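Local coordinates for chorismate mutase and shikimate 5-dehydrogenase fusion protein (Clostridium acetobutylicum, PDB 3FBT), which probably catalyses the reversible NADPH-linked reduction of 3-dehydroshikimate to shikimate through the dehydrogenase part of a chorismate mutase fusion, at residues N123-V137 with L174-T186. Residues are numbered along the deposited sequence; the frame is centred on the assembly and turned at random.
With SO4 (sulfate ion), chain E; SO4 (sulfate ion), chain F.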
ATOM      1  N   ASN A 123      16.875  40.428  -9.793  1.00 53.46           N
ATOM      2  CA  ASN A 123      17.305  40.021 -11.109  1.00 52.03           C
ATOM      3  C   ASN A 123      16.115  39.985 -12.099  1.00 50.53           C
ATOM      4  O   ASN A 123      14.951  40.002 -11.697  1.00 50.77           O
ATOM      5  CB  ASN A 123      17.963  38.655 -11.043  1.00 52.44           C
ATOM      6  CG  ASN A 123      19.242  38.646 -10.233  1.00 53.97           C
ATOM      7  OD1 ASN A 123      20.292  38.298 -10.762  1.00 55.97           O
ATOM      8  ND2 ASN A 123      19.159  38.992  -8.946  1.00 54.32           N
ATOM      9  N   ILE A 124      16.452  39.951 -13.381  1.00 49.26           N
ATOM     10  CA  ILE A 124      15.507  39.832 -14.508  1.00 47.11           C
ATOM     11  C   ILE A 124      15.311  38.341 -14.787  1.00 45.94           C
ATOM     12  O   ILE A 124      16.274  37.610 -15.182  1.00 45.21           O
ATOM     13  CB  ILE A 124      15.991  40.537 -15.788  1.00 46.61           C
ATOM     14  CG1 ILE A 124      16.053  42.063 -15.568  1.00 49.22           C
ATOM     15  CG2 ILE A 124      15.040  40.131 -17.017  1.00 47.74           C
ATOM     16  CD1 ILE A 124      16.874  42.855 -16.663  1.00 52.19           C
ATOM     17  N   CYS A 125      14.095  37.873 -14.526  1.00 43.58           N
ATOM     18  CA  CYS A 125      13.885  36.426 -14.605  1.00 44.91           C
ATOM     19  C   CYS A 125      12.942  36.020 -15.726  1.00 44.06           C
ATOM     20  O   CYS A 125      11.823  36.560 -15.814  1.00 44.74           O
ATOM     21  CB  CYS A 125      13.301  35.947 -13.303  1.00 45.21           C
ATOM     22  SG  CYS A 125      14.435  36.245 -11.899  1.00 50.46           S
ATOM     23  N   VAL A 126      13.408  35.068 -16.527  1.00 41.60           N
ATOM     24  CA  VAL A 126      12.666  34.602 -17.664  1.00 42.80           C
ATOM     25  C   VAL A 126      12.237  33.145 -17.572  1.00 40.42           C
ATOM     26  O   VAL A 126      13.053  32.247 -17.515  1.00 42.10           O
ATOM     27  CB  VAL A 126      13.472  34.868 -18.998  1.00 41.14           C
ATOM     28  CG1 VAL A 126      12.770  34.208 -20.159  1.00 42.46           C
ATOM     29  CG2 VAL A 126      13.538  36.393 -19.207  1.00 43.60           C
ATOM     30  N   VAL A 127      10.951  32.909 -17.598  1.00 40.85           N
ATOM     31  CA  VAL A 127      10.448  31.525 -17.552  1.00 40.01           C
ATOM     32  C   VAL A 127       9.958  31.009 -18.895  1.00 39.48           C
ATOM     33  O   VAL A 127       9.093  31.640 -19.557  1.00 39.17           O
ATOM     34  CB  VAL A 127       9.279  31.400 -16.523  1.00 41.64           C
ATOM     35  CG1 VAL A 127       8.813  29.928 -16.385  1.00 41.22           C
ATOM     36  CG2 VAL A 127       9.638  31.981 -15.211  1.00 37.60           C
ATOM     37  N   LEU A 128      10.454  29.834 -19.286  1.00 39.96           N
ATOM     38  CA  LEU A 128      10.022  29.221 -20.527  1.00 39.98           C
ATOM     39  C   LEU A 128       8.926  28.189 -20.325  1.00 40.22           C
ATOM     40  O   LEU A 128       9.119  27.209 -19.583  1.00 40.16           O
ATOM     41  CB  LEU A 128      11.176  28.548 -21.253  1.00 39.69           C
ATOM     42  CG  LEU A 128      12.454  29.396 -21.301  1.00 42.56           C
ATOM     43  CD1 LEU A 128      13.522  28.528 -21.977  1.00 39.97           C
ATOM     44  CD2 LEU A 128      12.219  30.677 -21.983  1.00 38.04           C
ATOM     45  N   GLY A 129       7.797  28.398 -21.005  1.00 40.67           N
ATOM     46  CA  GLY A 129       6.572  27.606 -20.829  1.00 40.78           C
ATOM     47  C   GLY A 129       5.641  28.004 -19.685  1.00 43.41           C
ATOM     48  O   GLY A 129       6.033  28.610 -18.690  1.00 41.48           O
ATOM     49  N   SER A 130       4.379  27.618 -19.815  1.00 44.70           N
ATOM     50  CA  SER A 130       3.358  27.939 -18.823  1.00 46.53           C
ATOM     51  C   SER A 130       2.741  26.778 -18.086  1.00 47.49           C
ATOM     52  O   SER A 130       1.866  27.002 -17.262  1.00 50.26           O
ATOM     53  CB  SER A 130       2.218  28.653 -19.524  1.00 46.02           C
ATOM     54  OG  SER A 130       1.712  27.781 -20.509  1.00 45.48           O
ATOM     55  N   GLY A 131       3.125  25.548 -18.416  1.00 48.81           N
ATOM     56  CA  GLY A 131       2.719  24.363 -17.668  1.00 48.54           C
ATOM     57  C   GLY A 131       3.820  23.675 -16.856  1.00 49.27           C
ATOM     58  O   GLY A 131       4.841  24.268 -16.468  1.00 46.53           O
ATOM     59  N   GLY A 132       3.628  22.387 -16.602  1.00 49.56           N
ATOM     60  CA  GLY A 132       4.459  21.700 -15.633  1.00 49.13           C
ATOM     61  C   GLY A 132       4.609  22.581 -14.398  1.00 48.95           C
ATOM     62  O   GLY A 132       3.608  23.076 -13.834  1.00 49.11           O
ATOM     63  N   ALA A 133       5.855  22.807 -13.963  1.00 48.12           N
ATOM     64  CA  ALA A 133       5.987  23.498 -12.710  1.00 47.17           C
ATOM     65  C   ALA A 133       6.026  25.009 -12.815  1.00 45.36           C
ATOM     66  O   ALA A 133       6.377  25.650 -11.858  1.00 47.60           O
ATOM     67  CB  ALA A 133       7.171  22.951 -11.844  1.00 47.80           C
ATOM     68  N   ALA A 134       5.626  25.594 -13.925  1.00 43.66           N
ATOM     69  CA  ALA A 134       5.654  27.069 -14.018  1.00 41.83           C
ATOM     70  C   ALA A 134       4.921  27.808 -12.924  1.00 41.58           C
ATOM     71  O   ALA A 134       5.349  28.876 -12.492  1.00 41.77           O
ATOM     72  CB  ALA A 134       5.148  27.557 -15.373  1.00 40.07           C
ATOM     73  N   ARG A 135       3.783  27.288 -12.503  1.00 40.18           N
ATOM     74  CA  ARG A 135       3.016  27.960 -11.479  1.00 41.37           C
ATOM     75  C   ARG A 135       3.817  28.160 -10.189  1.00 40.66           C
ATOM     76  O   ARG A 135       3.878  29.282  -9.601  1.00 39.62           O
ATOM     77  CB  ARG A 135       1.768  27.123 -11.200  1.00 41.23           C
ATOM     78  CG  ARG A 135       0.788  27.167 -12.316  1.00 45.40           C
ATOM     79  CD  ARG A 135      -0.545  26.417 -11.971  1.00 51.15           C
ATOM     80  NE  ARG A 135      -0.284  24.975 -11.929  1.00 57.47           N
ATOM     81  CZ  ARG A 135      -1.148  24.048 -12.343  1.00 60.21           C
ATOM     82  NH1 ARG A 135      -2.330  24.421 -12.827  1.00 60.16           N
ATOM     83  NH2 ARG A 135      -0.835  22.756 -12.271  1.00 56.77           N
ATOM     84  N   ALA A 136       4.437  27.073  -9.726  1.00 38.61           N
ATOM     85  CA  ALA A 136       5.183  27.172  -8.462  1.00 37.93           C
ATOM     86  C   ALA A 136       6.450  28.006  -8.638  1.00 37.13           C
ATOM     87  O   ALA A 136       6.793  28.742  -7.782  1.00 39.37           O
ATOM     88  CB  ALA A 136       5.523  25.789  -7.921  1.00 37.47           C
ATOM     89  N   VAL A 137       7.132  27.884  -9.749  1.00 38.04           N
ATOM     90  CA  VAL A 137       8.352  28.691 -10.056  1.00 39.10           C
ATOM     91  C   VAL A 137       7.988  30.217 -10.094  1.00 40.29           C
ATOM     92  O   VAL A 137       8.703  31.043  -9.531  1.00 41.07           O
ATOM     93  CB  VAL A 137       8.912  28.207 -11.406  1.00 38.62           C
ATOM     94  CG1 VAL A 137       9.919  29.173 -12.072  1.00 37.44           C
ATOM     95  CG2 VAL A 137       9.493  26.836 -11.297  1.00 39.29           C
ATOM     96  N   LEU A 174      11.254  37.189 -27.368  1.00 49.52           N
ATOM     97  CA  LEU A 174      12.236  36.868 -26.341  1.00 49.02           C
ATOM     98  C   LEU A 174      13.575  37.116 -26.979  1.00 50.43           C
ATOM     99  O   LEU A 174      14.525  37.515 -26.314  1.00 50.50           O
ATOM    100  CB  LEU A 174      12.170  35.382 -25.961  1.00 47.48           C
ATOM    101  CG  LEU A 174      13.331  34.842 -25.101  1.00 45.18           C
ATOM    102  CD1 LEU A 174      13.339  35.524 -23.712  1.00 43.03           C
ATOM    103  CD2 LEU A 174      13.215  33.375 -24.918  1.00 46.63           C
ATOM    104  N   SER A 175      13.663  36.833 -28.278  1.00 51.59           N
ATOM    105  CA  SER A 175      14.935  36.979 -28.965  1.00 52.43           C
ATOM    106  C   SER A 175      15.483  38.424 -28.972  1.00 52.39           C
ATOM    107  O   SER A 175      16.672  38.627 -29.217  1.00 52.01           O
ATOM    108  CB  SER A 175      14.898  36.330 -30.356  1.00 53.18           C
ATOM    109  OG  SER A 175      14.327  37.208 -31.284  1.00 53.38           O
ATOM    110  N   ASN A 176      14.634  39.404 -28.659  1.00 52.37           N
ATOM    111  CA  ASN A 176      15.069  40.772 -28.402  1.00 53.68           C
ATOM    112  C   ASN A 176      15.306  41.109 -26.910  1.00 53.51           C
ATOM    113  O   ASN A 176      15.558  42.262 -26.578  1.00 53.33           O
ATOM    114  CB  ASN A 176      14.021  41.776 -28.913  1.00 54.53           C
ATOM    115  CG  ASN A 176      13.665  41.570 -30.368  1.00 56.97           C
ATOM    116  OD1 ASN A 176      14.540  41.420 -31.206  1.00 61.61           O
ATOM    117  ND2 ASN A 176      12.369  41.541 -30.672  1.00 59.26           N
ATOM    118  N   LEU A 177      15.204  40.134 -26.003  1.00 53.01           N
ATOM    119  CA  LEU A 177      15.307  40.479 -24.585  1.00 52.44           C
ATOM    120  C   LEU A 177      16.652  40.058 -23.945  1.00 52.14           C
ATOM    121  O   LEU A 177      17.183  38.995 -24.236  1.00 50.54           O
ATOM    122  CB  LEU A 177      14.137  39.939 -23.795  1.00 52.59           C
ATOM    123  CG  LEU A 177      14.014  40.846 -22.562  1.00 56.80           C
ATOM    124  CD1 LEU A 177      12.787  41.763 -22.676  1.00 55.10           C
ATOM    125  CD2 LEU A 177      14.032  40.049 -21.247  1.00 56.36           C
ATOM    126  N   LYS A 178      17.214  40.894 -23.063  1.00 51.84           N
ATOM    127  CA  LYS A 178      18.378  40.412 -22.311  1.00 51.80           C
ATOM    128  C   LYS A 178      18.013  40.323 -20.814  1.00 50.91           C
ATOM    129  O   LYS A 178      17.167  41.085 -20.318  1.00 50.26           O
ATOM    130  CB  LYS A 178      19.605  41.281 -22.607  1.00 51.31           C
ATOM    131  CG  LYS A 178      20.861  40.848 -21.918  1.00 55.99           C
ATOM    132  CD  LYS A 178      21.997  41.798 -22.295  1.00 58.03           C
ATOM    133  CE  LYS A 178      22.615  41.350 -23.592  1.00 59.58           C
ATOM    134  NZ  LYS A 178      23.789  40.509 -23.229  1.00 61.12           N
ATOM    135  N   GLY A 179      18.596  39.358 -20.097  1.00 49.83           N
ATOM    136  CA  GLY A 179      18.278  39.238 -18.683  1.00 47.87           C
ATOM    137  C   GLY A 179      19.285  38.447 -17.874  1.00 47.06           C
ATOM    138  O   GLY A 179      20.314  38.058 -18.362  1.00 47.21           O
ATOM    139  N   ASP A 180      18.935  38.174 -16.636  1.00 46.68           N
ATOM    140  CA  ASP A 180      19.829  37.521 -15.689  1.00 46.83           C
ATOM    141  C   ASP A 180      19.636  36.008 -15.627  1.00 46.70           C
ATOM    142  O   ASP A 180      20.584  35.258 -15.816  1.00 48.40           O
ATOM    143  CB  ASP A 180      19.572  38.179 -14.341  1.00 45.76           C
ATOM    144  CG  ASP A 180      19.786  39.730 -14.393  1.00 48.59           C
ATOM    145  OD1 ASP A 180      20.852  40.118 -14.911  1.00 51.15           O
ATOM    146  OD2 ASP A 180      18.914  40.563 -13.938  1.00 48.97           O
ATOM    147  N   VAL A 181      18.401  35.562 -15.367  1.00 45.95           N
ATOM    148  CA  VAL A 181      18.099  34.148 -15.127  1.00 44.68           C
ATOM    149  C   VAL A 181      17.019  33.657 -16.092  1.00 43.99           C
ATOM    150  O   VAL A 181      15.976  34.292 -16.208  1.00 42.69           O
ATOM    151  CB  VAL A 181      17.593  33.965 -13.668  1.00 44.46           C
ATOM    152  CG1 VAL A 181      17.142  32.569 -13.426  1.00 46.48           C
ATOM    153  CG2 VAL A 181      18.707  34.383 -12.630  1.00 43.90           C
ATOM    154  N   ILE A 182      17.286  32.553 -16.785  1.00 43.31           N
ATOM    155  CA  ILE A 182      16.330  31.973 -17.709  1.00 43.80           C
ATOM    156  C   ILE A 182      16.092  30.499 -17.325  1.00 44.57           C
ATOM    157  O   ILE A 182      17.037  29.725 -17.112  1.00 44.50           O
ATOM    158  CB  ILE A 182      16.804  32.081 -19.222  1.00 42.61           C
ATOM    159  CG1 ILE A 182      15.854  31.377 -20.175  1.00 43.56           C
ATOM    160  CG2 ILE A 182      18.203  31.527 -19.424  1.00 42.58           C
ATOM    161  CD1 ILE A 182      16.361  31.358 -21.690  1.00 42.01           C
ATOM    162  N   ILE A 183      14.811  30.143 -17.237  1.00 42.90           N
ATOM    163  CA  ILE A 183      14.368  28.879 -16.623  1.00 41.26           C
ATOM    164  C   ILE A 183      13.467  28.105 -17.587  1.00 39.13           C
ATOM    165  O   ILE A 183      12.431  28.618 -18.009  1.00 41.24           O
ATOM    166  CB  ILE A 183      13.575  29.186 -15.341  1.00 40.67           C
ATOM    167  CG1 ILE A 183      14.424  30.033 -14.386  1.00 38.42           C
ATOM    168  CG2 ILE A 183      13.077  27.860 -14.655  1.00 41.09           C
ATOM    169  CD1 ILE A 183      13.602  30.916 -13.512  1.00 32.97           C
ATOM    170  N   ASN A 184      13.835  26.886 -17.906  1.00 37.76           N
ATOM    171  CA  ASN A 184      13.038  26.048 -18.763  1.00 39.95           C
ATOM    172  C   ASN A 184      12.008  25.285 -17.959  1.00 40.65           C
ATOM    173  O   ASN A 184      12.353  24.477 -17.112  1.00 41.89           O
ATOM    174  CB  ASN A 184      13.908  25.007 -19.417  1.00 38.82           C
ATOM    175  CG  ASN A 184      13.110  24.122 -20.287  1.00 40.27           C
ATOM    176  OD1 ASN A 184      12.270  24.621 -21.040  1.00 38.61           O
ATOM    177  ND2 ASN A 184      13.310  22.783 -20.180  1.00 39.33           N
ATOM    178  N   CYS A 185      10.741  25.548 -18.214  1.00 41.17           N
ATOM    179  CA  CYS A 185       9.668  24.788 -17.602  1.00 40.40           C
ATOM    180  C   CYS A 185       8.915  23.937 -18.637  1.00 40.83           C
ATOM    181  O   CYS A 185       7.885  23.350 -18.318  1.00 41.00           O
ATOM    182  CB  CYS A 185       8.708  25.782 -16.937  1.00 38.36           C
ATOM    183  SG  CYS A 185       9.342  26.351 -15.369  1.00 39.07           S
ATOM    184  N   THR A 186       9.443  23.862 -19.860  1.00 40.24           N
ATOM    185  CA  THR A 186       8.803  23.158 -20.984  1.00 38.91           C
ATOM    186  C   THR A 186       9.275  21.732 -21.052  1.00 38.19           C
ATOM    187  O   THR A 186      10.255  21.407 -20.446  1.00 35.59           O
ATOM    188  CB  THR A 186       9.221  23.733 -22.448  1.00 37.84           C
ATOM    189  OG1 THR A 186      10.515  23.239 -22.814  1.00 39.16           O
ATOM    190  CG2 THR A 186       9.239  25.209 -22.496  1.00 36.65           C
TER
HETATM  191  S   SO4 E   2       3.446  27.016 -23.686  1.00 50.44           S
HETATM  192  O1  SO4 E   2       4.421  27.492 -24.706  1.00 46.81           O
HETATM  193  O2  SO4 E   2       2.616  26.151 -24.528  1.00 54.27           O
HETATM  194  O3  SO4 E   2       4.066  26.169 -22.651  1.00 51.84           O
HETATM  195  O4  SO4 E   2       2.708  28.049 -22.973  1.00 41.87           O
HETATM  196  S   SO4 F   4      -2.844  19.477 -13.256  1.00 57.78           S
HETATM  197  O1  SO4 F   4      -1.668  20.256 -13.672  1.00 60.08           O
HETATM  198  O2  SO4 F   4      -3.673  19.054 -14.395  1.00 62.11           O
HETATM  199  O3  SO4 F   4      -2.331  18.297 -12.594  1.00 44.13           O
HETATM  200  O4  SO4 F   4      -3.699  20.386 -12.521  1.00 59.03           O
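Ile124 O is gripped by two backbone donors: Val181 N at 3.0 Å, nearly in line with the carbonyl, and Asp180 N, bent and tilted from the carbonyl plane. Asp180 also accepts, its carboxylate OD2 taking Ile124 N at 2.6 Å through the anti lone pair. Asp180 CG, beside the backbone N of its own residue (chi1 -57°), brings OD2 alongside Asn123 CB; the amide and carboxylate planes stand 80° apart, and Asn123 ND2 is hydrogen-bonded to Lys121 O instead. Parallel pairing of 124-128 with 181-184 then runs on through Val126 and Leu128 to Cys185 N, which donates to Leu128 O at 2.7 Å. On one face Val126 CG1 meets Leu174 CD1 at 3.8 Å, while Leu128 CD1 rests on Ile182 CD1, and CD2 on Leu174 CD2 and Ile182 CG1. On the other, Cys185 SG, turned beside its backbone N (chi1 -79°), lies 3.8 Å from Val127 CG1 and also touches Val137 CG2 and Ala134 CA. The strand leads into the glycine-rich loop 129-133, part of the predicted NADP(+) site of this Rossmann-type domain. There Ser130 N and OG hold a sulfate, probably from the crystallisation liquor, together with Thr153 and Arg154. The pair lies centrally in the parallel sheet, between strands 148-153 and 209-212; helices 134-143 and 105-115 pack over the Val127 and Ile183 face.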